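Local coordinates for De novo designed switch protein caging a hemagglutinin binder (sCageHA267_1S) (Synthetic construct, PDB 7CBC) that probably serves as a switchable biosensor component, a designed helical bundle that cages a hemagglutinin binder, at residues A[40-45]-A[247-252]; A[31-36]-A[66-71]. All coordinates share one frame; numbering follows the deposited sequence.

Contact 1: residues A[40-45]-A[247-252]; sequences LVYLAV and EARKAI
I252 drives the tip of its side chain, CD1, against the helix of Y42, touching Y42 CA at 3.5 Å and Y42 CD1 at 3.7 Å. Its other branch, CG2, lies in the ring plane at the ring's edge. Farther along the ring, Y42 CE1 meets R249 CB at 3.5 Å, and the aliphatic chain of R249 runs on past the hydroxyl, crossing the tyrosine at about a right angle. The two flat groups do not stack, their planes standing 76° apart; Y42 OH lies at the guanidinium edge, near its plane, without a hydrogen bond, and R249 NE has a long, weak ion pair with D246. Y42 reaches across because its CG is anti to the backbone N (chi1 -170°). Tyrosine suits this partly exposed border, where its ring covers aliphatic carbon; with an alanine here, I252 and the R249 methylenes would probably lose that cover, leaving the arginine freer to turn. On the buried side V41 CG1 adds a methyl contact to I252 CD1 at 4.0 Å; nearer the helix ends V45 CG1 meets A248 CB at 4.3 Å, where the small alanine leaves room. Around this layer, L235 of helix 195-239 touches V41 and I252, and L242 of the loop covers V45 and A248. With axes 10.0 Å and directions 179° apart, the segments form an antiparallel pair, as expected in a designed helical bundle.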
ATOM      1  N   LEU A  40      13.887 -15.584 -13.114  1.00 38.25           N
ATOM      2  CA  LEU A  40      13.913 -15.541 -14.571  1.00 39.42           C
ATOM      3  C   LEU A  40      15.249 -15.018 -15.087  1.00 44.93           C
ATOM      4  O   LEU A  40      15.804 -15.548 -16.063  1.00 45.10           O
ATOM      5  CB  LEU A  40      12.760 -14.681 -15.077  1.00 38.41           C
ATOM      6  CG  LEU A  40      12.766 -14.483 -16.590  1.00 41.75           C
ATOM      7  CD1 LEU A  40      12.767 -15.839 -17.311  1.00 37.39           C
ATOM      8  CD2 LEU A  40      11.600 -13.602 -17.036  1.00 34.19           C
ATOM      9  N   VAL A  41      15.782 -13.973 -14.451  1.00 41.82           N
ATOM     10  CA  VAL A  41      17.101 -13.484 -14.837  1.00 42.49           C
ATOM     11  C   VAL A  41      18.135 -14.588 -14.689  1.00 46.80           C
ATOM     12  O   VAL A  41      18.994 -14.780 -15.560  1.00 50.28           O
ATOM     13  CB  VAL A  41      17.481 -12.250 -14.004  1.00 42.14           C
ATOM     14  CG1 VAL A  41      18.928 -11.888 -14.256  1.00 45.21           C
ATOM     15  CG2 VAL A  41      16.581 -11.101 -14.356  1.00 39.26           C
ATOM     16  N   TYR A  42      18.057 -15.346 -13.590  1.00 45.93           N
ATOM     17  CA  TYR A  42      19.057 -16.370 -13.319  1.00 50.75           C
ATOM     18  C   TYR A  42      19.040 -17.451 -14.393  1.00 52.92           C
ATOM     19  O   TYR A  42      20.096 -17.958 -14.792  1.00 51.42           O
ATOM     20  CB  TYR A  42      18.831 -16.971 -11.930  1.00 46.82           C
ATOM     21  CG  TYR A  42      19.954 -17.877 -11.464  1.00 55.08           C
ATOM     22  CD1 TYR A  42      20.913 -17.426 -10.560  1.00 60.29           C
ATOM     23  CD2 TYR A  42      20.059 -19.181 -11.926  1.00 54.61           C
ATOM     24  CE1 TYR A  42      21.949 -18.254 -10.135  1.00 59.55           C
ATOM     25  CE2 TYR A  42      21.089 -20.002 -11.516  1.00 61.05           C
ATOM     26  CZ  TYR A  42      22.025 -19.547 -10.613  1.00 65.02           C
ATOM     27  OH  TYR A  42      23.043 -20.389 -10.206  1.00 67.31           O
ATOM     28  N   LEU A  43      17.852 -17.809 -14.881  1.00 53.02           N
ATOM     29  CA  LEU A  43      17.763 -18.837 -15.905  1.00 50.97           C
ATOM     30  C   LEU A  43      18.173 -18.315 -17.272  1.00 53.67           C
ATOM     31  O   LEU A  43      18.703 -19.080 -18.087  1.00 57.21           O
ATOM     32  CB  LEU A  43      16.348 -19.407 -15.956  1.00 53.25           C
ATOM     33  CG  LEU A  43      16.304 -20.903 -15.621  1.00 62.33           C
ATOM     34  CD1 LEU A  43      14.922 -21.463 -15.891  1.00 61.24           C
ATOM     35  CD2 LEU A  43      17.379 -21.691 -16.393  1.00 61.85           C
ATOM     36  N   ALA A  44      17.945 -17.029 -17.539  1.00 50.45           N
ATOM     37  CA  ALA A  44      18.376 -16.430 -18.795  1.00 51.38           C
ATOM     38  C   ALA A  44      19.891 -16.400 -18.937  1.00 52.25           C
ATOM     39  O   ALA A  44      20.390 -16.286 -20.058  1.00 50.47           O
ATOM     40  CB  ALA A  44      17.820 -15.011 -18.916  1.00 45.99           C
ATOM     41  N   VAL A  45      20.625 -16.468 -17.823  1.00 54.16           N
ATOM     42  CA  VAL A  45      22.079 -16.587 -17.881  1.00 54.34           C
ATOM     43  C   VAL A  45      22.477 -17.957 -18.420  1.00 57.79           C
ATOM     44  O   VAL A  45      23.434 -18.085 -19.194  1.00 60.10           O
ATOM     45  CB  VAL A  45      22.680 -16.321 -16.487  1.00 52.26           C
ATOM     46  CG1 VAL A  45      24.144 -16.690 -16.444  1.00 58.88           C
ATOM     47  CG2 VAL A  45      22.487 -14.864 -16.088  1.00 55.01           C
ATOM     48  N   GLU A 247      30.132 -15.427 -11.977  1.00 71.30           N
ATOM     49  CA  GLU A 247      30.054 -14.116 -11.357  1.00 69.35           C
ATOM     50  C   GLU A 247      28.696 -13.468 -11.599  1.00 65.89           C
ATOM     51  O   GLU A 247      28.205 -12.732 -10.736  1.00 65.85           O
ATOM     52  CB  GLU A 247      31.184 -13.228 -11.884  1.00 70.74           C
ATOM     53  CG  GLU A 247      31.592 -12.106 -10.948  1.00 73.84           C
ATOM     54  CD  GLU A 247      32.339 -12.605  -9.718  1.00 79.33           C
ATOM     55  OE1 GLU A 247      32.082 -12.085  -8.610  1.00 81.01           O
ATOM     56  OE2 GLU A 247      33.184 -13.514  -9.857  1.00 79.85           O
ATOM     57  N   ALA A 248      28.070 -13.736 -12.749  1.00 65.51           N
ATOM     58  CA  ALA A 248      26.708 -13.260 -12.967  1.00 60.90           C
ATOM     59  C   ALA A 248      25.745 -13.877 -11.959  1.00 62.18           C
ATOM     60  O   ALA A 248      24.836 -13.202 -11.466  1.00 59.98           O
ATOM     61  CB  ALA A 248      26.255 -13.566 -14.394  1.00 56.18           C
ATOM     62  N   ARG A 249      25.939 -15.159 -11.627  1.00 64.64           N
ATOM     63  CA  ARG A 249      25.046 -15.819 -10.678  1.00 59.69           C
ATOM     64  C   ARG A 249      25.165 -15.222  -9.280  1.00 59.67           C
ATOM     65  O   ARG A 249      24.185 -15.219  -8.528  1.00 53.23           O
ATOM     66  CB  ARG A 249      25.330 -17.320 -10.636  1.00 60.84           C
ATOM     67  CG  ARG A 249      25.223 -18.017 -11.984  1.00 66.71           C
ATOM     68  CD  ARG A 249      26.126 -19.257 -12.027  1.00 69.28           C
ATOM     69  NE  ARG A 249      26.611 -19.558 -13.372  1.00 68.03           N
ATOM     70  CZ  ARG A 249      25.989 -20.360 -14.229  1.00 70.14           C
ATOM     71  NH1 ARG A 249      24.844 -20.936 -13.882  1.00 71.18           N
ATOM     72  NH2 ARG A 249      26.508 -20.583 -15.433  1.00 65.33           N
ATOM     73  N   LYS A 250      26.340 -14.710  -8.912  1.00 60.20           N
ATOM     74  CA  LYS A 250      26.503 -14.117  -7.592  1.00 58.50           C
ATOM     75  C   LYS A 250      26.069 -12.654  -7.529  1.00 53.96           C
ATOM     76  O   LYS A 250      25.734 -12.172  -6.440  1.00 53.80           O
ATOM     77  CB  LYS A 250      27.955 -14.257  -7.121  1.00 58.09           C
ATOM     78  CG  LYS A 250      28.091 -15.086  -5.847  1.00 54.51           C
ATOM     79  CD  LYS A 250      29.505 -15.059  -5.285  1.00 58.85           C
ATOM     80  CE  LYS A 250      29.559 -15.712  -3.906  1.00 58.22           C
ATOM     81  NZ  LYS A 250      29.022 -17.109  -3.910  1.00 65.38           N
ATOM     82  N   ALA A 251      26.071 -11.936  -8.657  1.00 53.30           N
ATOM     83  CA  ALA A 251      25.404 -10.637  -8.692  1.00 52.55           C
ATOM     84  C   ALA A 251      23.901 -10.789  -8.502  1.00 53.50           C
ATOM     85  O   ALA A 251      23.239  -9.878  -7.989  1.00 51.66           O
ATOM     86  CB  ALA A 251      25.701  -9.918 -10.008  1.00 50.89           C
ATOM     87  N   ILE A 252      23.349 -11.930  -8.916  1.00 51.46           N
ATOM     88  CA  ILE A 252      21.953 -12.235  -8.643  1.00 45.44           C
ATOM     89  C   ILE A 252      21.762 -12.567  -7.170  1.00 51.52           C
ATOM     90  O   ILE A 252      20.821 -12.086  -6.525  1.00 49.32           O
ATOM     91  CB  ILE A 252      21.477 -13.386  -9.544  1.00 52.03           C
ATOM     92  CG1 ILE A 252      21.456 -12.942 -11.007  1.00 49.16           C
ATOM     93  CG2 ILE A 252      20.128 -13.899  -9.087  1.00 48.94           C
ATOM     94  CD1 ILE A 252      21.400 -14.089 -11.978  1.00 52.84           C
TER

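Contact 2: residues A[31-36]-A[66-71]; sequences ARLQEL and EIIRRA
In both I67 and L33 the first torsion sets the gamma carbon (CG1 in I67, CG in L33) beside the backbone N and anti to the carbonyl carbon; in I67 (chi1 -74°) this sends CG1 and CD1 toward segment 31-36 and leaves CG2 anti to the backbone N. The isoleucine therefore makes two separate contacts. Its CD1 touches R32 CB at 3.6 Å and meets L36 CD1 tip to tip at 3.8 Å, whereas its CG2 packs on L33, at 3.8 Å from L33 CG. L33 and I67 slide past each other in opposite directions, and L33 CD2 goes on to I68 CD1 at 4.2 Å. An isoleucine suits this place because its two arms serve different neighbours, R32 and L36 on one side and L33 on the other. R32 lends only its CB: the chain then bends at chi2 and chi3, taking the guanidinium away from I67. There NE and NH2 grip one oxygen of E35 side-on, with R32 NH2 2.9 Å from E35 OE1, while NH1 has a salt bridge to E28. Helix 99-142 supplies A127 against I68. Across the pair no hydrogen bond forms; the antiparallel helices are joined here by aliphatic contact, while the charges of R32 are answered within its own helix, so the cohesion of the seam probably rests on hydrophobic burial and close fit.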
ATOM      1  N   ALA A  31       6.552  -8.946  -3.425  1.00 29.42           N
ATOM      2  CA  ALA A  31       7.652  -9.844  -3.084  1.00 32.49           C
ATOM      3  C   ALA A  31       7.649 -11.075  -3.982  1.00 35.04           C
ATOM      4  O   ALA A  31       8.708 -11.503  -4.462  1.00 34.82           O
ATOM      5  CB  ALA A  31       7.576 -10.253  -1.617  1.00 34.37           C
ATOM      6  N   ARG A  32       6.468 -11.644  -4.246  1.00 31.69           N
ATOM      7  CA  ARG A  32       6.400 -12.805  -5.128  1.00 32.61           C
ATOM      8  C   ARG A  32       6.836 -12.448  -6.541  1.00 34.57           C
ATOM      9  O   ARG A  32       7.629 -13.176  -7.146  1.00 29.67           O
ATOM     10  CB  ARG A  32       4.994 -13.400  -5.150  1.00 31.60           C
ATOM     11  CG  ARG A  32       4.403 -13.721  -3.783  1.00 34.08           C
ATOM     12  CD  ARG A  32       4.968 -14.985  -3.166  1.00 38.37           C
ATOM     13  NE  ARG A  32       6.342 -14.807  -2.714  1.00 35.40           N
ATOM     14  CZ  ARG A  32       6.694 -14.267  -1.553  1.00 40.26           C
ATOM     15  NH1 ARG A  32       5.768 -13.841  -0.687  1.00 40.71           N
ATOM     16  NH2 ARG A  32       7.980 -14.150  -1.255  1.00 38.70           N
ATOM     17  N   LEU A  33       6.324 -11.335  -7.087  1.00 31.01           N
ATOM     18  CA  LEU A  33       6.716 -10.923  -8.440  1.00 33.23           C
ATOM     19  C   LEU A  33       8.226 -10.763  -8.559  1.00 35.12           C
ATOM     20  O   LEU A  33       8.843 -11.212  -9.536  1.00 30.90           O
ATOM     21  CB  LEU A  33       6.030  -9.613  -8.818  1.00 28.58           C
ATOM     22  CG  LEU A  33       4.538  -9.617  -9.123  1.00 31.97           C
ATOM     23  CD1 LEU A  33       4.042  -8.188  -9.305  1.00 27.86           C
ATOM     24  CD2 LEU A  33       4.234 -10.458 -10.354  1.00 31.51           C
ATOM     25  N   GLN A  34       8.833 -10.084  -7.581  1.00 34.41           N
ATOM     26  CA  GLN A  34      10.281  -9.901  -7.579  1.00 34.31           C
ATOM     27  C   GLN A  34      11.001 -11.238  -7.534  1.00 33.94           C
ATOM     28  O   GLN A  34      12.003 -11.445  -8.235  1.00 36.10           O
ATOM     29  CB  GLN A  34      10.694  -9.047  -6.380  1.00 35.02           C
ATOM     30  CG  GLN A  34      12.185  -8.813  -6.276  1.00 33.16           C
ATOM     31  CD  GLN A  34      12.694  -7.888  -7.355  1.00 35.03           C
ATOM     32  OE1 GLN A  34      11.956  -7.508  -8.270  1.00 38.55           O
ATOM     33  NE2 GLN A  34      13.954  -7.496  -7.245  1.00 34.76           N
ATOM     34  N   GLU A  35      10.509 -12.150  -6.699  1.00 33.51           N
ATOM     35  CA  GLU A  35      11.091 -13.480  -6.595  1.00 37.70           C
ATOM     36  C   GLU A  35      11.108 -14.177  -7.951  1.00 36.57           C
ATOM     37  O   GLU A  35      12.100 -14.824  -8.315  1.00 37.04           O
ATOM     38  CB  GLU A  35      10.305 -14.285  -5.560  1.00 38.03           C
ATOM     39  CG  GLU A  35      10.981 -15.551  -5.122  1.00 45.46           C
ATOM     40  CD  GLU A  35      10.283 -16.222  -3.964  1.00 48.39           C
ATOM     41  OE1 GLU A  35       9.350 -15.614  -3.360  1.00 43.04           O
ATOM     42  OE2 GLU A  35      10.687 -17.368  -3.660  1.00 46.43           O
ATOM     43  N   LEU A  36      10.028 -14.020  -8.727  1.00 33.61           N
ATOM     44  CA  LEU A  36       9.982 -14.562 -10.084  1.00 36.86           C
ATOM     45  C   LEU A  36      10.966 -13.857 -11.006  1.00 39.39           C
ATOM     46  O   LEU A  36      11.648 -14.504 -11.810  1.00 32.06           O
ATOM     47  CB  LEU A  36       8.573 -14.450 -10.658  1.00 34.63           C
ATOM     48  CG  LEU A  36       7.465 -15.231  -9.977  1.00 38.11           C
ATOM     49  CD1 LEU A  36       6.224 -15.171 -10.855  1.00 35.70           C
ATOM     50  CD2 LEU A  36       7.912 -16.676  -9.745  1.00 44.99           C
ATOM     51  N   GLU A  66      -1.206 -14.555 -12.719  1.00 36.08           N
ATOM     52  CA  GLU A  66      -1.962 -15.131 -11.624  1.00 40.61           C
ATOM     53  C   GLU A  66      -1.734 -14.339 -10.338  1.00 40.00           C
ATOM     54  O   GLU A  66      -2.689 -13.997  -9.635  1.00 36.59           O
ATOM     55  CB  GLU A  66      -1.583 -16.604 -11.454  1.00 40.56           C
ATOM     56  CG  GLU A  66      -2.324 -17.315 -10.330  1.00 45.03           C
ATOM     57  CD  GLU A  66      -3.844 -17.265 -10.486  1.00 53.62           C
ATOM     58  OE1 GLU A  66      -4.341 -17.043 -11.621  1.00 53.88           O
ATOM     59  OE2 GLU A  66      -4.545 -17.444  -9.466  1.00 56.93           O
ATOM     60  N   ILE A  67      -0.473 -14.014 -10.031  1.00 35.98           N
ATOM     61  CA  ILE A  67      -0.174 -13.178  -8.870  1.00 32.80           C
ATOM     62  C   ILE A  67      -0.925 -11.857  -8.957  1.00 33.08           C
ATOM     63  O   ILE A  67      -1.514 -11.392  -7.977  1.00 34.78           O
ATOM     64  CB  ILE A  67       1.345 -12.955  -8.753  1.00 33.70           C
ATOM     65  CG1 ILE A  67       2.032 -14.228  -8.260  1.00 27.62           C
ATOM     66  CG2 ILE A  67       1.653 -11.770  -7.830  1.00 32.34           C
ATOM     67  CD1 ILE A  67       3.531 -14.157  -8.303  1.00 33.76           C
ATOM     68  N   ILE A  68      -0.939 -11.249 -10.140  1.00 29.31           N
ATOM     69  CA  ILE A  68      -1.561  -9.944 -10.297  1.00 31.03           C
ATOM     70  C   ILE A  68      -3.080 -10.056 -10.222  1.00 36.54           C
ATOM     71  O   ILE A  68      -3.745  -9.250  -9.554  1.00 28.92           O
ATOM     72  CB  ILE A  68      -1.075  -9.306 -11.609  1.00 29.90           C
ATOM     73  CG1 ILE A  68       0.327  -8.725 -11.395  1.00 28.80           C
ATOM     74  CG2 ILE A  68      -2.030  -8.243 -12.108  1.00 31.54           C
ATOM     75  CD1 ILE A  68       1.163  -8.681 -12.641  1.00 35.06           C
ATOM     76  N   ARG A  69      -3.653 -11.074 -10.872  1.00 35.77           N
ATOM     77  CA  ARG A  69      -5.100 -11.260 -10.813  1.00 36.37           C
ATOM     78  C   ARG A  69      -5.575 -11.553  -9.392  1.00 36.75           C
ATOM     79  O   ARG A  69      -6.670 -11.128  -9.003  1.00 37.66           O
ATOM     80  CB  ARG A  69      -5.524 -12.373 -11.771  1.00 41.39           C
ATOM     81  CG  ARG A  69      -6.992 -12.748 -11.679  1.00 46.53           C
ATOM     82  CD  ARG A  69      -7.284 -14.146 -12.250  1.00 56.40           C
ATOM     83  NE  ARG A  69      -6.932 -15.222 -11.320  1.00 56.45           N
ATOM     84  CZ  ARG A  69      -7.566 -15.461 -10.171  1.00 52.90           C
ATOM     85  NH1 ARG A  69      -8.586 -14.705  -9.795  1.00 55.09           N
ATOM     86  NH2 ARG A  69      -7.174 -16.459  -9.391  1.00 60.34           N
ATOM     87  N   ARG A  70      -4.780 -12.262  -8.597  1.00 34.71           N
ATOM     88  CA  ARG A  70      -5.209 -12.514  -7.229  1.00 36.17           C
ATOM     89  C   ARG A  70      -5.012 -11.276  -6.346  1.00 38.92           C
ATOM     90  O   ARG A  70      -5.788 -11.052  -5.414  1.00 33.39           O
ATOM     91  CB  ARG A  70      -4.473 -13.742  -6.688  1.00 37.79           C
ATOM     92  CG  ARG A  70      -4.439 -13.848  -5.190  1.00 37.98           C
ATOM     93  CD  ARG A  70      -3.136 -14.450  -4.726  1.00 39.03           C
ATOM     94  NE  ARG A  70      -2.047 -13.643  -5.249  1.00 47.52           N
ATOM     95  CZ  ARG A  70      -1.749 -12.410  -4.844  1.00 42.81           C
ATOM     96  NH1 ARG A  70      -2.437 -11.796  -3.856  1.00 38.87           N
ATOM     97  NH2 ARG A  70      -0.750 -11.783  -5.439  1.00 32.34           N
ATOM     98  N   ALA A  71      -4.018 -10.431  -6.645  1.00 36.77           N
ATOM     99  CA  ALA A  71      -3.906  -9.148  -5.948  1.00 35.85           C
ATOM    100  C   ALA A  71      -5.029  -8.191  -6.336  1.00 32.10           C
ATOM    101  O   ALA A  71      -5.477  -7.399  -5.500  1.00 33.42           O
ATOM    102  CB  ALA A  71      -2.543  -8.499  -6.224  1.00 32.74           C
TER

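Both contacts use helix 3-46, which pairs antiparallel with helix 245-268 in contact 1 and with helix 50-93 in contact 2. Their centres lie 20 Å apart, contact 1 farther from the middle of the chain (29 Å against 15 Å). Contact 2 is the buried one, with branched aliphatics at its centre and ion pairs kept within single helices. Contact 1 is only partly buried, yet covers more surface, 334 Å² against 212 Å², in part because an aromatic ring and the methylenes of an arginine extend its apolar border. Neither has a hydrogen bond across it, so apolar side chains join the helices in both places.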